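Local coordinates for protein butyryl-CoA dehydrogenase (Marinomonas mediterranea, PDB 6CXT) that belongs to the acyl-CoA dehydrogenase family of flavoproteins and binds flavin-adenine dinucleotide together with FK4, at residues B[169-183]-B[224-238]. Numbering follows the deposited sequence.
Sequences YATTNKKHGYLGQTA and ALGREGQGARIFAAS. With FK4 (S-[2-({N-[(2R)-2-hydroxy-4-{[(R)-hydroxy(oxo)-lambda~5~-phosphanyl]oxy}-3,3-dimethylbutanoyl]-beta-alanyl}amino)ethyl] 1H-pyrrole-2-carbothioate), chain C.
Phe-235 packs against Tyr-169, and the route of its side chain illustrates how a helix can join a beta sheet to a ligand pocket. CB of Phe-235 points toward strand 165-171 from helix 231-245, and CG lies anti to the backbone N (chi1 -179°). CB lies 3.5 Å from Tyr-169 CE2; CD1, farther out, stands over one face of the tyrosine ring, giving an edge-to-face (T-shaped) pair with planes at 75°. On the far rim CE2 reaches C14 of FK4, and CZ ends 3.7 Å from FK4 C17, so a single ring touches both strand and ligand. The Tyr-169 hydroxyl is tied through a water to Ser-238 OG, one turn further along the helix.

A relay through two threonine hydroxyls anchors the type II turn 227-230 that precedes the helix. Gly-229 N gives a nearly straight bond (168°) to Thr-182 OG1, which donates to Thr-172 OG1; that hydroxyl in turn donates to the anti lone pair of Glu-228 OE2 at 2.6 Å. Arg-233 NH1 donates a hydrogen bond to Tyr-178 OH, 2.9 Å away and tilted from the guanidinium plane, while Arg-233 NE forms a salt bridge with Glu-55 of the neighbouring alpha/beta hydrolase fold chain.

The helix start thus lies against strands 165-171 and 181-187, Ile-234 and Ser-238 touch Pro-97 of helix 81-101, and Asn-123 of strand 121-124 touches the side chains of Tyr-169 and Phe-235.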
loop_
_atom_site.group_PDB
_atom_site.type_symbol
_atom_site.label_atom_id
_atom_site.label_comp_id
_atom_site.label_asym_id
_atom_site.label_seq_id
_atom_site.Cartn_x
_atom_site.Cartn_y
_atom_site.Cartn_z
ATOM N N TYR B 169 -21.705 2.508 31.118
ATOM C CA TYR B 169 -20.459 2.363 31.856
ATOM C C TYR B 169 -20.224 3.719 32.486
ATOM O O TYR B 169 -20.276 4.750 31.804
ATOM C CB TYR B 169 -19.277 1.889 30.896
ATOM C CG TYR B 169 -19.489 0.478 30.417
ATOM C CD1 TYR B 169 -20.251 0.201 29.268
ATOM C CD2 TYR B 169 -18.916 -0.578 31.074
ATOM C CE1 TYR B 169 -20.486 -1.097 28.867
ATOM C CE2 TYR B 169 -19.123 -1.885 30.659
ATOM C CZ TYR B 169 -19.891 -2.134 29.550
ATOM O OH TYR B 169 -20.082 -3.431 29.166
ATOM N N ALA B 170 -20.020 3.746 33.820
ATOM C CA ALA B 170 -20.039 5.012 34.562
ATOM C C ALA B 170 -18.907 5.000 35.610
ATOM O O ALA B 170 -18.526 3.938 36.040
ATOM C CB ALA B 170 -21.397 5.227 35.249
ATOM N N THR B 171 -18.384 6.163 35.966
ATOM C CA THR B 171 -17.365 6.207 37.038
ATOM C C THR B 171 -18.052 6.119 38.422
ATOM O O THR B 171 -18.865 6.998 38.766
ATOM C CB THR B 171 -16.556 7.484 36.926
ATOM O OG1 THR B 171 -15.962 7.507 35.620
ATOM C CG2 THR B 171 -15.404 7.505 37.994
ATOM N N THR B 172 -17.743 5.060 39.163
ATOM C CA THR B 172 -18.130 4.965 40.567
ATOM C C THR B 172 -17.078 5.437 41.601
ATOM O O THR B 172 -17.458 5.773 42.748
ATOM C CB THR B 172 -18.666 3.594 40.921
ATOM O OG1 THR B 172 -17.796 2.580 40.407
ATOM C CG2 THR B 172 -20.093 3.416 40.356
ATOM N N ASN B 173 -15.789 5.516 41.210
ATOM C CA ASN B 173 -14.721 5.986 42.134
ATOM C C ASN B 173 -13.512 6.479 41.339
ATOM O O ASN B 173 -12.725 5.669 40.855
ATOM C CB ASN B 173 -14.360 4.865 43.137
ATOM C CG ASN B 173 -13.393 5.317 44.273
ATOM O OD1 ASN B 173 -13.440 4.751 45.364
ATOM N ND2 ASN B 173 -12.513 6.258 44.009
ATOM N N LYS B 174 -13.391 7.794 41.201
ATOM C CA LYS B 174 -12.334 8.450 40.419
ATOM C C LYS B 174 -10.935 7.973 40.814
ATOM O O LYS B 174 -10.070 7.761 39.955
ATOM C CB LYS B 174 -12.420 9.962 40.603
ATOM C CG LYS B 174 -12.362 10.796 39.325
ATOM C CD LYS B 174 -12.893 12.227 39.537
ATOM C CE LYS B 174 -14.361 12.301 39.993
ATOM N NZ LYS B 174 -14.449 12.527 41.519
ATOM N N LYS B 175 -10.744 7.748 42.114
ATOM C CA LYS B 175 -9.434 7.415 42.694
ATOM C C LYS B 175 -9.059 5.973 42.379
ATOM O O LYS B 175 -7.896 5.634 42.417
ATOM C CB LYS B 175 -9.398 7.648 44.227
ATOM C CG LYS B 175 -9.680 9.086 44.688
ATOM C CD LYS B 175 -11.067 9.222 45.359
ATOM C CE LYS B 175 -12.248 9.542 44.411
ATOM N NZ LYS B 175 -12.189 10.932 43.862
ATOM N N HIS B 176 -10.024 5.101 42.097
ATOM C CA HIS B 176 -9.632 3.764 41.723
ATOM C C HIS B 176 -9.235 3.605 40.185
ATOM O O HIS B 176 -8.976 2.496 39.745
ATOM C CB HIS B 176 -10.635 2.723 42.178
ATOM C CG HIS B 176 -10.814 2.669 43.673
ATOM N ND1 HIS B 176 -11.891 2.045 44.278
ATOM C CD2 HIS B 176 -10.042 3.156 44.685
ATOM C CE1 HIS B 176 -11.769 2.139 45.594
ATOM N NE2 HIS B 176 -10.662 2.816 45.866
ATOM N N GLY B 177 -9.173 4.724 39.456
ATOM C CA GLY B 177 -8.800 4.804 37.992
ATOM C C GLY B 177 -9.478 3.711 37.192
ATOM O O GLY B 177 -10.721 3.594 37.180
ATOM N N TYR B 178 -8.635 2.857 36.596
ATOM C CA TYR B 178 -9.020 1.701 35.792
ATOM C C TYR B 178 -9.973 0.753 36.479
ATOM O O TYR B 178 -10.810 0.103 35.818
ATOM C CB TYR B 178 -7.704 0.971 35.338
ATOM C CG TYR B 178 -7.810 -0.410 34.752
ATOM C CD1 TYR B 178 -8.542 -0.647 33.576
ATOM C CD2 TYR B 178 -7.138 -1.496 35.357
ATOM C CE1 TYR B 178 -8.615 -1.932 33.027
ATOM C CE2 TYR B 178 -7.202 -2.786 34.827
ATOM C CZ TYR B 178 -7.941 -2.999 33.651
ATOM O OH TYR B 178 -7.991 -4.269 33.115
ATOM N N LEU B 179 -9.876 0.646 37.813
ATOM C CA LEU B 179 -10.770 -0.269 38.513
ATOM C C LEU B 179 -11.851 0.530 39.289
ATOM O O LEU B 179 -12.415 0.047 40.294
ATOM C CB LEU B 179 -9.986 -1.244 39.394
ATOM C CG LEU B 179 -8.934 -2.096 38.666
ATOM C CD1 LEU B 179 -8.096 -2.816 39.714
ATOM C CD2 LEU B 179 -9.581 -3.136 37.724
ATOM N N GLY B 180 -12.095 1.751 38.813
ATOM C CA GLY B 180 -13.131 2.633 39.377
ATOM C C GLY B 180 -14.417 2.895 38.579
ATOM O O GLY B 180 -15.110 3.920 38.827
ATOM N N GLN B 181 -14.777 1.962 37.687
ATOM C CA GLN B 181 -15.958 2.123 36.853
ATOM C C GLN B 181 -16.857 0.967 37.110
ATOM O O GLN B 181 -16.408 -0.068 37.561
ATOM C CB GLN B 181 -15.547 2.164 35.327
ATOM C CG GLN B 181 -14.761 3.392 34.962
ATOM C CD GLN B 181 -14.102 3.304 33.566
ATOM O OE1 GLN B 181 -14.159 2.266 32.930
ATOM N NE2 GLN B 181 -13.498 4.395 33.114
ATOM N N THR B 182 -18.147 1.108 36.774
ATOM C CA THR B 182 -19.117 0.037 36.940
ATOM C C THR B 182 -20.100 0.020 35.759
ATOM O O THR B 182 -20.402 1.073 35.199
ATOM C CB THR B 182 -19.902 0.275 38.312
ATOM O OG1 THR B 182 -18.937 0.334 39.396
ATOM C CG2 THR B 182 -20.929 -0.778 38.593
ATOM N N ALA B 183 -20.549 -1.185 35.412
ATOM C CA ALA B 183 -21.525 -1.406 34.368
ATOM C C ALA B 183 -22.923 -1.538 34.948
ATOM O O ALA B 183 -23.122 -2.244 35.960
ATOM C CB ALA B 183 -21.177 -2.662 33.592
ATOM N N ALA B 224 -27.000 -3.357 38.383
ATOM C CA ALA B 224 -25.537 -3.388 38.186
ATOM C C ALA B 224 -25.136 -4.730 37.605
ATOM O O ALA B 224 -25.681 -5.778 37.972
ATOM C CB ALA B 224 -24.758 -3.078 39.470
ATOM N N LEU B 225 -24.205 -4.676 36.647
ATOM C CA LEU B 225 -23.566 -5.868 36.110
ATOM C C LEU B 225 -22.223 -6.033 36.838
ATOM O O LEU B 225 -21.372 -5.122 36.818
ATOM C CB LEU B 225 -23.322 -5.674 34.613
ATOM C CG LEU B 225 -24.200 -6.362 33.589
ATOM C CD1 LEU B 225 -25.624 -6.589 34.081
ATOM C CD2 LEU B 225 -24.113 -5.636 32.249
ATOM N N GLY B 226 -22.047 -7.191 37.460
ATOM C CA GLY B 226 -20.829 -7.491 38.231
ATOM C C GLY B 226 -20.759 -6.639 39.485
ATOM O O GLY B 226 -21.766 -6.137 39.942
ATOM N N ARG B 227 -19.563 -6.448 40.006
ATOM C CA ARG B 227 -19.332 -5.693 41.233
ATOM C C ARG B 227 -18.990 -4.253 40.929
ATOM O O ARG B 227 -18.519 -3.940 39.825
ATOM C CB ARG B 227 -18.156 -6.352 42.004
ATOM C CG ARG B 227 -18.519 -7.654 42.694
ATOM C CD ARG B 227 -17.283 -8.486 42.985
ATOM N NE ARG B 227 -17.208 -9.619 42.056
ATOM C CZ ARG B 227 -16.093 -10.219 41.637
ATOM N NH1 ARG B 227 -14.896 -9.802 42.038
ATOM N NH2 ARG B 227 -16.179 -11.231 40.782
ATOM N N GLU B 228 -19.186 -3.353 41.889
ATOM C CA GLU B 228 -18.613 -2.017 41.765
ATOM C C GLU B 228 -17.120 -2.120 41.418
ATOM O O GLU B 228 -16.386 -2.945 42.004
ATOM C CB GLU B 228 -18.812 -1.173 43.028
ATOM C CG GLU B 228 -18.474 0.317 42.845
ATOM C CD GLU B 228 -16.991 0.678 43.098
ATOM O OE1 GLU B 228 -16.415 0.024 44.007
ATOM O OE2 GLU B 228 -16.399 1.614 42.438
ATOM N N GLY B 229 -16.692 -1.290 40.461
ATOM C CA GLY B 229 -15.284 -1.244 40.015
ATOM C C GLY B 229 -14.889 -2.156 38.850
ATOM O O GLY B 229 -13.787 -1.966 38.274
ATOM N N GLN B 230 -15.729 -3.144 38.530
ATOM C CA GLN B 230 -15.444 -4.120 37.474
ATOM C C GLN B 230 -15.779 -3.604 36.035
ATOM O O GLN B 230 -15.609 -4.354 35.086
ATOM C CB GLN B 230 -16.178 -5.440 37.677
ATOM C CG GLN B 230 -15.720 -6.242 38.884
ATOM C CD GLN B 230 -16.302 -7.657 38.955
ATOM O OE1 GLN B 230 -17.469 -7.925 38.627
ATOM N NE2 GLN B 230 -15.467 -8.583 39.420
ATOM N N GLY B 231 -16.260 -2.373 35.931
ATOM C CA GLY B 231 -16.788 -1.782 34.686
ATOM C C GLY B 231 -15.798 -1.895 33.524
ATOM O O GLY B 231 -16.181 -2.370 32.429
ATOM N N ALA B 232 -14.552 -1.458 33.741
ATOM C CA ALA B 232 -13.542 -1.518 32.672
ATOM C C ALA B 232 -13.322 -2.930 32.122
ATOM O O ALA B 232 -13.241 -3.118 30.894
ATOM C CB ALA B 232 -12.237 -0.889 33.108
ATOM N N ARG B 233 -13.246 -3.924 33.000
ATOM C CA ARG B 233 -13.014 -5.309 32.598
ATOM C C ARG B 233 -14.220 -6.001 32.010
ATOM O O ARG B 233 -14.099 -6.852 31.112
ATOM C CB ARG B 233 -12.341 -6.123 33.728
ATOM C CG ARG B 233 -10.953 -5.546 34.057
ATOM C CD ARG B 233 -10.217 -6.235 35.211
ATOM N NE ARG B 233 -9.830 -7.594 34.863
ATOM C CZ ARG B 233 -8.724 -7.949 34.200
ATOM N NH1 ARG B 233 -7.810 -7.051 33.792
ATOM N NH2 ARG B 233 -8.528 -9.246 33.968
ATOM N N ILE B 234 -15.407 -5.645 32.476
ATOM C CA ILE B 234 -16.618 -6.130 31.833
ATOM C C ILE B 234 -16.725 -5.510 30.407
ATOM O O ILE B 234 -17.120 -6.201 29.475
ATOM C CB ILE B 234 -17.885 -5.789 32.677
ATOM C CG1 ILE B 234 -17.864 -6.696 33.936
ATOM C CG2 ILE B 234 -19.188 -6.051 31.876
ATOM C CD1 ILE B 234 -18.976 -6.445 34.931
ATOM N N PHE B 235 -16.397 -4.235 30.291
ATOM C CA PHE B 235 -16.410 -3.607 28.965
ATOM C C PHE B 235 -15.395 -4.337 28.039
ATOM O O PHE B 235 -15.738 -4.770 26.932
ATOM C CB PHE B 235 -16.086 -2.147 29.013
ATOM C CG PHE B 235 -16.122 -1.539 27.639
ATOM C CD1 PHE B 235 -17.360 -1.484 26.934
ATOM C CD2 PHE B 235 -14.927 -1.165 26.986
ATOM C CE1 PHE B 235 -17.406 -1.002 25.617
ATOM C CE2 PHE B 235 -14.982 -0.659 25.671
ATOM C CZ PHE B 235 -16.212 -0.579 25.006
ATOM N N ALA B 236 -14.162 -4.538 28.528
ATOM C CA ALA B 236 -13.194 -5.329 27.749
ATOM C C ALA B 236 -13.762 -6.685 27.353
ATOM O O ALA B 236 -13.567 -7.140 26.205
ATOM C CB ALA B 236 -11.846 -5.465 28.472
ATOM N N ALA B 237 -14.490 -7.355 28.240
ATOM C CA ALA B 237 -15.010 -8.663 27.888
ATOM C C ALA B 237 -16.121 -8.587 26.831
ATOM O O ALA B 237 -16.287 -9.477 25.977
ATOM C CB ALA B 237 -15.543 -9.393 29.123
ATOM N N SER B 238 -16.867 -7.509 26.875
ATOM C CA SER B 238 -17.973 -7.339 25.911
ATOM C C SER B 238 -17.363 -6.992 24.512
ATOM O O SER B 238 -17.843 -7.469 23.517
ATOM C CB SER B 238 -18.928 -6.295 26.451
ATOM O OG SER B 238 -19.053 -5.124 25.715
HETATM O O01 FK4 C . -8.260 -4.181 27.230
HETATM P P02 FK4 C . -8.360 -2.868 28.075
HETATM O O03 FK4 C . -8.580 -1.532 27.281
HETATM C C04 FK4 C . -7.954 -1.370 26.041
HETATM C C05 FK4 C . -7.688 0.051 25.642
HETATM C C06 FK4 C . -7.043 0.028 24.231
HETATM C C07 FK4 C . -6.727 0.665 26.696
HETATM C C08 FK4 C . -8.982 0.906 25.660
HETATM O O09 FK4 C . -8.724 2.288 25.616
HETATM C C10 FK4 C . -9.996 0.502 24.570
HETATM N N11 FK4 C . -10.304 1.578 23.639
HETATM C C12 FK4 C . -11.207 1.303 22.578
HETATM C C13 FK4 C . -12.666 1.637 22.962
HETATM C C14 FK4 C . -13.650 0.848 22.210
HETATM N N15 FK4 C . -14.865 1.537 22.118
HETATM C C16 FK4 C . -16.011 0.886 21.482
HETATM C C17 FK4 C . -17.347 1.406 22.049
HETATM S S18 FK4 C . -18.705 0.334 21.679
HETATM C C19 FK4 C . -18.749 0.358 19.886
HETATM C C20 FK4 C . -19.999 -0.349 19.544
HETATM C C21 FK4 C . -20.644 -0.401 18.328
HETATM C C22 FK4 C . -21.765 -1.232 18.532
HETATM C C23 FK4 C . -21.775 -1.659 19.883
HETATM N N24 FK4 C . -20.702 -1.140 20.514
HETATM O O25 FK4 C . -18.145 1.269 19.276
HETATM O O26 FK4 C . -13.455 -0.279 21.761
HETATM O O27 FK4 C . -10.494 -0.664 24.414
HETATM O O28 FK4 C . -9.502 -3.027 29.024
HETATM O O HOH W 1 -20.877 -3.603 26.716
HETATM O O HOH W 2 -13.838 1.033 42.519
HETATM O O HOH W 3 -13.504 -0.290 36.215
HETATM O O HOH W 4 -19.379 -3.420 37.033
#